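PDB 3DV9: beta-phosphoglucomutase from Bacteroides vulgatus, which probably interconverts beta-glucose 1-phosphate and glucose 6-phosphate as a magnesium-binding phosphomutase of the haloacid dehalogenase clan. Local coordinates for residues K121-G132 with G148-A158; H41-F52 with A92-F101. One frame throughout, in Å; residues are numbered along the deposited sequence. Where two conformers were deposited one is given.

Contact 1 of 2, residues K121-G132 with G148-A158. With PO4 (phosphate ion), chain C.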
loop_
_atom_site.group_PDB
_atom_site.type_symbol
_atom_site.label_atom_id
_atom_site.label_comp_id
_atom_site.label_asym_id
_atom_site.label_seq_id
_atom_site.Cartn_x
_atom_site.Cartn_y
_atom_site.Cartn_z
ATOM N N LYS A 121 2.497 3.396 17.757
ATOM C CA LYS A 121 2.505 2.347 18.807
ATOM C C LYS A 121 2.443 2.971 20.220
ATOM O O LYS A 121 1.679 2.500 21.069
ATOM C CB LYS A 121 3.698 1.380 18.590
ATOM C CG LYS A 121 3.653 0.022 19.274
ATOM C CD LYS A 121 2.831 -0.992 18.439
ATOM C CE LYS A 121 2.554 -2.223 19.283
ATOM N NZ LYS A 121 2.550 -3.462 18.451
ATOM N N SER A 122 3.194 4.043 20.457
ATOM C CA SER A 122 3.231 4.739 21.746
ATOM C C SER A 122 1.850 5.282 22.150
ATOM O O SER A 122 1.495 5.342 23.354
ATOM C CB SER A 122 4.219 5.911 21.683
ATOM O OG SER A 122 4.350 6.520 22.960
ATOM N N GLU A 123 1.082 5.690 21.149
ATOM C CA GLU A 123 -0.220 6.306 21.365
ATOM C C GLU A 123 -1.292 5.269 21.639
ATOM O O GLU A 123 -2.452 5.620 21.864
ATOM C CB GLU A 123 -0.611 7.152 20.146
ATOM C CG GLU A 123 0.139 8.460 20.046
ATOM C CD GLU A 123 -0.209 9.430 21.169
ATOM O OE1 GLU A 123 -1.392 9.525 21.551
ATOM O OE2 GLU A 123 0.711 10.103 21.671
ATOM N N GLY A 124 -0.920 3.984 21.622
ATOM C CA GLY A 124 -1.886 2.938 21.889
ATOM C C GLY A 124 -2.654 2.492 20.674
ATOM O O GLY A 124 -3.629 1.748 20.797
ATOM N N LEU A 125 -2.249 2.993 19.504
ATOM C CA LEU A 125 -2.846 2.601 18.223
ATOM C C LEU A 125 -2.261 1.293 17.679
ATOM O O LEU A 125 -1.133 0.906 18.009
ATOM C CB LEU A 125 -2.688 3.722 17.181
ATOM C CG LEU A 125 -3.253 5.109 17.572
ATOM C CD1 LEU A 125 -2.822 6.202 16.610
ATOM C CD2 LEU A 125 -4.758 5.051 17.643
ATOM N N THR A 126 -3.036 0.624 16.818
ATOM C CA THR A 126 -2.629 -0.653 16.250
ATOM C C THR A 126 -2.119 -0.517 14.828
ATOM O O THR A 126 -2.909 -0.262 13.920
ATOM C CB THR A 126 -3.822 -1.614 16.246
ATOM O OG1 THR A 126 -4.267 -1.778 17.594
ATOM C CG2 THR A 126 -3.434 -2.967 15.578
ATOM N N PRO A 127 -0.788 -0.649 14.625
ATOM C CA PRO A 127 -0.313 -0.598 13.260
ATOM C C PRO A 127 -0.596 -1.955 12.587
ATOM O O PRO A 127 -0.525 -2.999 13.245
ATOM C CB PRO A 127 1.204 -0.367 13.427
ATOM C CG PRO A 127 1.438 -0.084 14.892
ATOM C CD PRO A 127 0.325 -0.793 15.586
HETATM N N MSE A 128 -0.933 -1.928 11.300
HETATM C CA MSE A 128 -1.119 -3.171 10.535
HETATM C C MSE A 128 -0.391 -3.001 9.216
HETATM O O MSE A 128 -0.216 -1.872 8.740
HETATM C CB MSE A 128 -2.616 -3.474 10.281
HETATM C CG MSE A 128 -3.476 -3.490 11.566
HETATM SE SE MSE A 128 -5.305 -4.084 11.175
HETATM C CE MSE A 128 -4.876 -5.883 10.543
ATOM N N VAL A 129 0.021 -4.118 8.642
ATOM C CA VAL A 129 0.614 -4.123 7.282
ATOM C C VAL A 129 -0.364 -4.763 6.328
ATOM O O VAL A 129 -0.934 -5.808 6.645
ATOM C CB VAL A 129 1.945 -4.893 7.221
ATOM C CG1 VAL A 129 2.518 -4.817 5.793
ATOM C CG2 VAL A 129 2.902 -4.330 8.182
ATOM N N VAL A 130 -0.559 -4.131 5.159
ATOM C CA VAL A 130 -1.456 -4.640 4.105
ATOM C C VAL A 130 -0.744 -4.629 2.745
ATOM O O VAL A 130 -0.511 -3.558 2.158
ATOM C CB VAL A 130 -2.725 -3.800 3.993
ATOM C CG1 VAL A 130 -3.644 -4.387 2.877
ATOM C CG2 VAL A 130 -3.427 -3.683 5.348
ATOM N N THR A 131 -0.413 -5.807 2.233
ATOM C CA THR A 131 0.480 -5.858 1.061
ATOM C C THR A 131 -0.008 -6.849 0.042
ATOM O O THR A 131 -0.577 -7.880 0.403
ATOM C CB THR A 131 1.957 -6.119 1.478
ATOM O OG1 THR A 131 2.786 -6.131 0.311
ATOM C CG2 THR A 131 2.085 -7.449 2.218
ATOM N N GLY A 132 0.149 -6.457 -1.223
ATOM C CA GLY A 132 -0.123 -7.311 -2.363
ATOM C C GLY A 132 1.098 -8.157 -2.621
ATOM O O GLY A 132 1.118 -8.958 -3.559
ATOM N N GLY A 148 8.975 -5.169 17.195
ATOM C CA GLY A 148 7.783 -5.180 18.032
ATOM C C GLY A 148 6.607 -4.333 17.559
ATOM O O GLY A 148 5.645 -4.137 18.314
ATOM N N ILE A 149 6.667 -3.843 16.319
ATOM C CA ILE A 149 5.626 -2.932 15.810
ATOM C C ILE A 149 4.443 -3.731 15.262
ATOM O O ILE A 149 3.295 -3.423 15.592
ATOM C CB ILE A 149 6.172 -1.951 14.717
ATOM C CG1 ILE A 149 7.321 -1.084 15.300
ATOM C CG2 ILE A 149 4.997 -1.140 14.016
ATOM C CD1 ILE A 149 6.905 -0.187 16.440
ATOM N N PHE A 150 4.717 -4.742 14.434
ATOM C CA PHE A 150 3.657 -5.489 13.754
ATOM C C PHE A 150 3.438 -6.866 14.342
ATOM O O PHE A 150 4.369 -7.463 14.885
ATOM C CB PHE A 150 3.926 -5.624 12.258
ATOM C CG PHE A 150 4.065 -4.304 11.566
ATOM C CD1 PHE A 150 2.927 -3.492 11.372
ATOM C CD2 PHE A 150 5.324 -3.845 11.185
ATOM C CE1 PHE A 150 3.042 -2.244 10.752
ATOM C CE2 PHE A 150 5.468 -2.611 10.566
ATOM C CZ PHE A 150 4.328 -1.804 10.344
ATOM N N GLN A 151 2.205 -7.354 14.190
ATOM C CA GLN A 151 1.758 -8.661 14.709
ATOM C C GLN A 151 1.233 -9.542 13.561
ATOM O O GLN A 151 0.532 -9.046 12.689
ATOM C CB GLN A 151 0.621 -8.435 15.725
ATOM C CG GLN A 151 1.041 -8.148 17.168
ATOM C CD GLN A 151 -0.007 -8.594 18.207
ATOM O OE1 GLN A 151 -0.696 -7.760 18.806
ATOM N NE2 GLN A 151 -0.125 -9.906 18.425
ATOM N N ALA A 152 1.522 -10.856 13.586
ATOM C CA ALA A 152 1.058 -11.822 12.555
ATOM C C ALA A 152 -0.440 -11.923 12.377
ATOM O O ALA A 152 -0.952 -12.141 11.264
ATOM C CB ALA A 152 1.604 -13.224 12.874
ATOM N N ASN A 153 -1.160 -11.833 13.482
ATOM C CA ASN A 153 -2.602 -11.877 13.381
ATOM C C ASN A 153 -3.133 -10.560 12.803
ATOM O O ASN A 153 -4.304 -10.473 12.424
ATOM C CB ASN A 153 -3.235 -12.256 14.731
ATOM C CG ASN A 153 -2.821 -11.329 15.849
ATOM O OD1 ASN A 153 -1.614 -11.220 16.177
ATOM N ND2 ASN A 153 -3.824 -10.672 16.472
ATOM N N LEU A 154 -2.244 -9.565 12.680
ATOM C CA LEU A 154 -2.629 -8.212 12.263
ATOM C C LEU A 154 -1.895 -7.750 10.993
ATOM O O LEU A 154 -1.427 -6.602 10.873
ATOM C CB LEU A 154 -2.435 -7.221 13.412
ATOM C CG LEU A 154 -3.184 -7.573 14.705
ATOM C CD1 LEU A 154 -2.820 -6.583 15.790
ATOM C CD2 LEU A 154 -4.693 -7.607 14.464
HETATM N N MSE A 155 -1.845 -8.677 10.044
HETATM C CA MSE A 155 -1.207 -8.443 8.759
HETATM C C MSE A 155 -2.033 -9.055 7.652
HETATM O O MSE A 155 -2.709 -10.061 7.844
HETATM C CB MSE A 155 0.183 -9.053 8.728
HETATM C CG MSE A 155 1.255 -8.182 9.329
HETATM SE SE MSE A 155 2.852 -9.240 9.484
HETATM C CE MSE A 155 2.917 -9.993 7.677
ATOM N N VAL A 156 -1.973 -8.438 6.482
ATOM C CA VAL A 156 -2.708 -8.935 5.332
ATOM C C VAL A 156 -1.705 -8.979 4.185
ATOM O O VAL A 156 -1.078 -7.966 3.853
ATOM C CB VAL A 156 -3.944 -8.049 4.985
ATOM C CG1 VAL A 156 -4.617 -8.516 3.696
ATOM C CG2 VAL A 156 -4.980 -8.030 6.135
ATOM N N THR A 157 -1.539 -10.172 3.621
ATOM C CA THR A 157 -0.602 -10.375 2.528
ATOM C C THR A 157 -1.296 -11.059 1.350
ATOM O O THR A 157 -2.462 -11.489 1.456
ATOM C CB THR A 157 0.617 -11.229 2.978
ATOM O OG1 THR A 157 0.214 -12.598 3.130
ATOM C CG2 THR A 157 1.221 -10.720 4.292
ATOM N N ALA A 158 -0.548 -11.207 0.255
ATOM C CA ALA A 158 -1.068 -11.825 -0.952
ATOM C C ALA A 158 -1.785 -13.143 -0.654
ATOM O O ALA A 158 -2.781 -13.451 -1.304
ATOM C CB ALA A 158 0.044 -12.007 -1.985
HETATM P P PO4 C . 2.459 -3.092 -2.104
HETATM O O1 PO4 C . 2.859 -3.345 -0.664
HETATM O O2 PO4 C . 2.890 -1.723 -2.552
HETATM O O3 PO4 C . 0.944 -3.232 -2.273
HETATM O O4 PO4 C . 3.076 -4.119 -3.044
HETATM O O HOH W 1 0.486 -4.330 15.412
HETATM O O HOH W 2 0.393 -5.794 12.609
#
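CG2 of Val129 lies opposite the carbonyl carbon, beside the backbone N, which places it over the Phe150 ring. Phe150 CG lies opposite its own carbonyl carbon (chi1 -58°), which brings the ring against Val129. The CH-pi contact is close, 3.3 Å from Val129 CG2 to the Phe150 ring centroid. Ile149 CG2 covers the opposite face. Pro127 CB meets Phe150 CE1 obliquely at 3.7 Å.

Lys121 bends at chi2 and chi4, bringing its ammonium to two successive carbonyls. Lys121 NZ bonds to Gly148 O at 3.2 Å, in the carbonyl plane on a lone pair. Lys121 NZ also bonds to Ile149 O at 3.0 Å, from above that carbonyl plane. The lysine thus ties the end of helix 113-122 to the loop.

The strands pair in parallel only over a short length. Val156 N bonds to Val129 O and Thr131 N to Val156 O, both at 2.8 Å. Val129 N, where pairing starts, is buried with no partner in the model; the chains part before it. Leu154 O is hydrogen-bonded to a water at 2.6 Å, which also bonds to Pro127 O and accepts from Gln151 N. A second water joins Pro127 O to Ile149 O.

Past the strand, Gly132 N makes a weak bond to a phosphate ion (probably from the crystallisation liquor) also held by Asp31 N and Lys165 NZ. Thr131 OG1 is bonded to Ser133 N. The place of Thr131 at this strand end is consistent with motif II of the clan.

Strand 155-156 is one edge of the parallel sheet, and strand 126-130 lies between it and strand 25-29. Helix 169-178 covers the face of Val130 and Val156. Helices 113-122 and 139-145 pack on the other side, against Phe150, with Met155 on helix 139-145.

Contact 2 of 2, residues H41-F52 with A92-F101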
loop_
_atom_site.group_PDB
_atom_site.type_symbol
_atom_site.label_atom_id
_atom_site.label_comp_id
_atom_site.label_asym_id
_atom_site.label_seq_id
_atom_site.Cartn_x
_atom_site.Cartn_y
_atom_site.Cartn_z
ATOM N N HIS A 41 11.471 -4.001 -7.347
ATOM C CA HIS A 41 10.272 -4.674 -7.885
ATOM C C HIS A 41 10.032 -4.274 -9.363
ATOM O O HIS A 41 9.798 -5.115 -10.216
ATOM C CB HIS A 41 9.015 -4.320 -7.081
ATOM C CG HIS A 41 8.876 -5.037 -5.772
ATOM N ND1 HIS A 41 8.639 -6.395 -5.682
ATOM C CD2 HIS A 41 8.841 -4.566 -4.505
ATOM C CE1 HIS A 41 8.529 -6.735 -4.409
ATOM N NE2 HIS A 41 8.628 -5.640 -3.673
ATOM N N ALA A 42 10.053 -2.977 -9.653
ATOM C CA ALA A 42 9.843 -2.490 -11.043
ATOM C C ALA A 42 10.852 -3.021 -12.067
ATOM O O ALA A 42 10.465 -3.468 -13.170
ATOM C CB ALA A 42 9.808 -0.931 -11.057
ATOM N N GLU A 43 12.137 -2.931 -11.731
ATOM C CA GLU A 43 13.196 -3.497 -12.572
ATOM C C GLU A 43 13.058 -5.018 -12.752
ATOM O O GLU A 43 13.185 -5.501 -13.884
ATOM C CB GLU A 43 14.581 -3.118 -12.028
ATOM C CG GLU A 43 15.774 -3.622 -12.887
ATOM C CD GLU A 43 15.778 -3.045 -14.293
ATOM O OE1 GLU A 43 14.985 -2.133 -14.574
ATOM O OE2 GLU A 43 16.582 -3.486 -15.132
ATOM N N SER A 44 12.788 -5.748 -11.665
ATOM C CA SER A 44 12.589 -7.209 -11.722
ATOM C C SER A 44 11.407 -7.587 -12.587
ATOM O O SER A 44 11.489 -8.521 -13.400
ATOM C CB SER A 44 12.401 -7.811 -10.330
ATOM O OG SER A 44 13.555 -7.578 -9.549
ATOM N N TRP A 45 10.296 -6.880 -12.420
ATOM C CA TRP A 45 9.126 -7.172 -13.243
ATOM C C TRP A 45 9.469 -6.892 -14.703
ATOM O O TRP A 45 9.159 -7.708 -15.581
ATOM C CB TRP A 45 7.930 -6.321 -12.859
ATOM C CG TRP A 45 7.051 -6.951 -11.864
ATOM C CD1 TRP A 45 6.867 -6.560 -10.553
ATOM C CD2 TRP A 45 6.222 -8.102 -12.057
ATOM N NE1 TRP A 45 5.957 -7.382 -9.940
ATOM C CE2 TRP A 45 5.543 -8.337 -10.838
ATOM C CE3 TRP A 45 5.974 -8.951 -13.150
ATOM C CZ2 TRP A 45 4.641 -9.405 -10.675
ATOM C CZ3 TRP A 45 5.067 -9.986 -12.996
ATOM C CH2 TRP A 45 4.422 -10.216 -11.764
ATOM N N HIS A 46 10.097 -5.742 -14.959
ATOM C CA HIS A 46 10.399 -5.335 -16.329
ATOM C C HIS A 46 11.289 -6.379 -17.034
ATOM O O HIS A 46 11.010 -6.819 -18.177
ATOM C CB HIS A 46 11.101 -3.979 -16.348
ATOM C CG HIS A 46 11.709 -3.676 -17.676
ATOM N ND1 HIS A 46 10.948 -3.454 -18.802
ATOM C CD2 HIS A 46 12.998 -3.618 -18.070
ATOM C CE1 HIS A 46 11.749 -3.247 -19.831
ATOM N NE2 HIS A 46 12.995 -3.361 -19.417
ATOM N N LYS A 47 12.353 -6.766 -16.340
ATOM C CA LYS A 47 13.350 -7.685 -16.869
ATOM C C LYS A 47 12.805 -9.102 -17.068
ATOM O O LYS A 47 13.085 -9.727 -18.095
ATOM C CB LYS A 47 14.560 -7.690 -15.936
ATOM C CG LYS A 47 15.708 -8.612 -16.335
ATOM C CD LYS A 47 16.830 -8.481 -15.319
ATOM C CE LYS A 47 17.864 -9.558 -15.497
ATOM N NZ LYS A 47 19.135 -9.105 -14.872
ATOM N N ILE A 48 12.033 -9.600 -16.091
ATOM C CA ILE A 48 11.478 -10.941 -16.170
ATOM C C ILE A 48 10.385 -11.044 -17.250
ATOM O O ILE A 48 10.318 -12.009 -17.995
ATOM C CB ILE A 48 10.963 -11.403 -14.786
ATOM C CG1 ILE A 48 12.138 -11.610 -13.834
ATOM C CG2 ILE A 48 10.077 -12.668 -14.905
ATOM C CD1 ILE A 48 13.376 -12.208 -14.511
HETATM N N MSE A 49 9.511 -10.054 -17.306
HETATM C CA MSE A 49 8.522 -9.974 -18.377
HETATM C C MSE A 49 9.183 -9.982 -19.748
HETATM O O MSE A 49 8.717 -10.677 -20.649
HETATM C CB MSE A 49 7.627 -8.736 -18.190
HETATM C CG MSE A 49 6.638 -8.920 -17.012
HETATM SE SE MSE A 49 5.350 -10.366 -17.336
HETATM C CE MSE A 49 4.047 -9.387 -18.401
ATOM N N LYS A 50 10.283 -9.242 -19.889
ATOM C CA LYS A 50 11.063 -9.217 -21.156
ATOM C C LYS A 50 11.575 -10.617 -21.526
ATOM O O LYS A 50 11.504 -11.023 -22.702
ATOM C CB LYS A 50 12.232 -8.221 -21.053
ATOM C CG LYS A 50 13.020 -8.037 -22.334
ATOM C CD LYS A 50 14.102 -6.978 -22.119
ATOM C CE LYS A 50 15.006 -6.749 -23.343
ATOM N NZ LYS A 50 14.540 -5.655 -24.261
ATOM N N ARG A 51 12.067 -11.349 -20.523
ATOM C CA ARG A 51 12.580 -12.697 -20.706
ATOM C C ARG A 51 11.498 -13.646 -21.231
ATOM O O ARG A 51 11.799 -14.576 -21.989
ATOM C CB ARG A 51 13.112 -13.254 -19.379
ATOM C CG ARG A 51 13.798 -14.586 -19.529
ATOM C CD ARG A 51 14.159 -15.160 -18.154
ATOM N NE ARG A 51 15.106 -14.235 -17.509
ATOM C CZ ARG A 51 15.424 -14.273 -16.216
ATOM N NH1 ARG A 51 14.867 -15.167 -15.416
ATOM N NH2 ARG A 51 16.290 -13.375 -15.721
ATOM N N PHE A 52 10.260 -13.438 -20.791
ATOM C CA PHE A 52 9.102 -14.234 -21.235
ATOM C C PHE A 52 8.435 -13.666 -22.513
ATOM O O PHE A 52 7.402 -14.129 -22.953
ATOM C CB PHE A 52 8.105 -14.375 -20.092
ATOM C CG PHE A 52 8.500 -15.397 -19.073
ATOM C CD1 PHE A 52 7.943 -16.683 -19.106
ATOM C CD2 PHE A 52 9.424 -15.086 -18.064
ATOM C CE1 PHE A 52 8.296 -17.638 -18.176
ATOM C CE2 PHE A 52 9.799 -16.058 -17.102
ATOM C CZ PHE A 52 9.226 -17.322 -17.151
ATOM N N ALA A 92 5.493 -19.693 -13.679
ATOM C CA ALA A 92 6.867 -19.549 -14.165
ATOM C C ALA A 92 7.354 -18.101 -14.069
ATOM O O ALA A 92 8.482 -17.832 -13.639
ATOM C CB ALA A 92 6.967 -20.040 -15.601
ATOM N N ILE A 93 6.489 -17.174 -14.474
ATOM C CA ILE A 93 6.821 -15.759 -14.451
ATOM C C ILE A 93 6.969 -15.310 -12.997
ATOM O O ILE A 93 7.984 -14.718 -12.637
ATOM C CB ILE A 93 5.787 -14.926 -15.212
ATOM C CG1 ILE A 93 5.838 -15.288 -16.709
ATOM C CG2 ILE A 93 6.010 -13.397 -14.952
ATOM C CD1 ILE A 93 4.609 -14.782 -17.545
ATOM N N TYR A 94 5.993 -15.625 -12.146
ATOM C CA TYR A 94 6.128 -15.207 -10.752
ATOM C C TYR A 94 7.401 -15.770 -10.095
ATOM O O TYR A 94 8.111 -15.036 -9.377
ATOM C CB TYR A 94 4.881 -15.497 -9.901
ATOM C CG TYR A 94 4.903 -14.702 -8.600
ATOM C CD1 TYR A 94 4.909 -13.286 -8.611
ATOM C CD2 TYR A 94 4.959 -15.348 -7.357
ATOM C CE1 TYR A 94 4.953 -12.548 -7.425
ATOM C CE2 TYR A 94 5.005 -14.603 -6.150
ATOM C CZ TYR A 94 5.000 -13.205 -6.197
ATOM O OH TYR A 94 5.032 -12.462 -5.020
ATOM N N GLN A 95 7.715 -17.047 -10.361
ATOM C CA GLN A 95 8.913 -17.674 -9.793
ATOM C C GLN A 95 10.180 -16.946 -10.248
ATOM O O GLN A 95 11.063 -16.643 -9.437
ATOM C CB GLN A 95 8.986 -19.169 -10.146
ATOM C CG GLN A 95 8.096 -20.066 -9.283
ATOM C CD GLN A 95 8.380 -21.563 -9.454
ATOM O OE1 GLN A 95 9.322 -21.961 -10.150
ATOM N NE2 GLN A 95 7.554 -22.401 -8.819
ATOM N N ALA A 96 10.265 -16.661 -11.546
ATOM C CA ALA A 96 11.435 -15.974 -12.079
ATOM C C ALA A 96 11.578 -14.571 -11.477
ATOM O O ALA A 96 12.691 -14.122 -11.190
ATOM C CB ALA A 96 11.394 -15.918 -13.617
ATOM N N LYS A 97 10.449 -13.900 -11.279
ATOM C CA LYS A 97 10.431 -12.550 -10.750
ATOM C C LYS A 97 10.889 -12.530 -9.288
ATOM O O LYS A 97 11.644 -11.634 -8.874
ATOM C CB LYS A 97 9.032 -11.951 -10.889
ATOM C CG LYS A 97 8.940 -10.460 -10.440
ATOM C CD LYS A 97 7.931 -10.325 -9.346
ATOM C CE LYS A 97 8.581 -10.281 -7.971
ATOM N NZ LYS A 97 8.757 -8.890 -7.398
ATOM N N THR A 98 10.393 -13.491 -8.515
ATOM C CA THR A 98 10.774 -13.669 -7.111
ATOM C C THR A 98 12.299 -13.847 -6.998
ATOM O O THR A 98 12.959 -13.140 -6.218
ATOM C CB THR A 98 10.029 -14.902 -6.488
ATOM O OG1 THR A 98 8.617 -14.649 -6.491
ATOM C CG2 THR A 98 10.468 -15.160 -5.058
ATOM N N GLU A 99 12.835 -14.775 -7.802
ATOM C CA GLU A 99 14.267 -15.079 -7.831
ATOM C C GLU A 99 15.084 -13.861 -8.240
ATOM O O GLU A 99 16.162 -13.621 -7.704
ATOM C CB GLU A 99 14.551 -16.250 -8.788
ATOM C CG GLU A 99 16.020 -16.715 -8.838
ATOM C CD GLU A 99 16.239 -18.084 -9.486
ATOM O OE1 GLU A 99 15.264 -18.848 -9.678
ATOM O OE2 GLU A 99 17.411 -18.418 -9.788
ATOM N N GLU A 100 14.567 -13.104 -9.209
ATOM C CA GLU A 100 15.263 -11.922 -9.704
ATOM C C GLU A 100 15.337 -10.814 -8.644
ATOM O O GLU A 100 16.390 -10.195 -8.456
ATOM C CB GLU A 100 14.600 -11.392 -10.984
ATOM C CG GLU A 100 15.393 -10.304 -11.691
ATOM C CD GLU A 100 16.776 -10.748 -12.149
ATOM O OE1 GLU A 100 16.993 -11.964 -12.356
ATOM O OE2 GLU A 100 17.649 -9.863 -12.311
ATOM N N PHE A 101 14.209 -10.560 -7.982
ATOM C CA PHE A 101 14.163 -9.589 -6.883
ATOM C C PHE A 101 15.202 -9.962 -5.824
ATOM O O PHE A 101 15.941 -9.097 -5.334
ATOM C CB PHE A 101 12.777 -9.568 -6.237
ATOM C CG PHE A 101 12.621 -8.518 -5.140
ATOM C CD1 PHE A 101 12.037 -7.295 -5.424
ATOM C CD2 PHE A 101 13.040 -8.767 -3.824
ATOM C CE1 PHE A 101 11.885 -6.320 -4.439
ATOM C CE2 PHE A 101 12.894 -7.790 -2.828
ATOM C CZ PHE A 101 12.313 -6.559 -3.140
HETATM O O HOH W 3 14.852 -15.103 -12.421
#
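The His41 ring has Phe101 CE1 over one face and Lys97 NZ at its edge. The His41 and Phe101 rings lie obliquely, planes at 35°, centroids 4.2 Å apart. Trp45 carries Lys97 CD on one face, 3.4 Å from Trp45 CE2, and Met49 CG at its edge. Bends at chi2, chi3 and chi4 carry the Lys97 chain across the Trp45 indole and leave Lys97 NZ 3.0 Å from His41 ND1. The Phe52 ring has Ile93 CG1 over one face, 3.5 Å from Phe52 CD1. Ala96 CB and Ile48 O lie at its edge. With an alanine in place of Phe52, Ile93 CG1 would probably lose its aromatic face and a gap would open beside Ala92 and Ala96.

Ile48 is a knob among Ile93, Ala96, Lys97 and Glu100. Lys47 NZ makes a salt bridge with Glu100 OE2 (3.1 Å, a weak hydrogen bond); Arg51 NH2 makes a long one with Glu100 OE1, which Lys103 also holds. A water at the edge of the Arg51 guanidinium bridges to Ala96 O.

The axes of 41-51 and 92-101 approach to 8.9 Å, with 135° between their N-to-C directions. This is knobs-into-holes packing, consistent with the helical cap domain of beta-phosphoglucomutase relatives.

Overall arrangement
Contact 1 belongs to the parallel sheet and contact 2 to the helices probably forming the cap. Their centres are 28 Å apart. Their nearest atoms, those of Gly132 and Tyr94, come within about 5 Å without touching. The magnesium ion is bound by Asp29, Asp31, Glu65 and Asn190. The Thr131 side chain of contact 1 is about 7 Å from it, and that of His41 in contact 2 about 8 Å. His41 is also about 6 Å from the phosphate. Asp31 joins the two sides: its backbone N bonds the phosphate and its OD1 weakly accepts from His41 NE2. Along the chain, helix 87-101 of contact 2 is followed by helix 113-122 of contact 1.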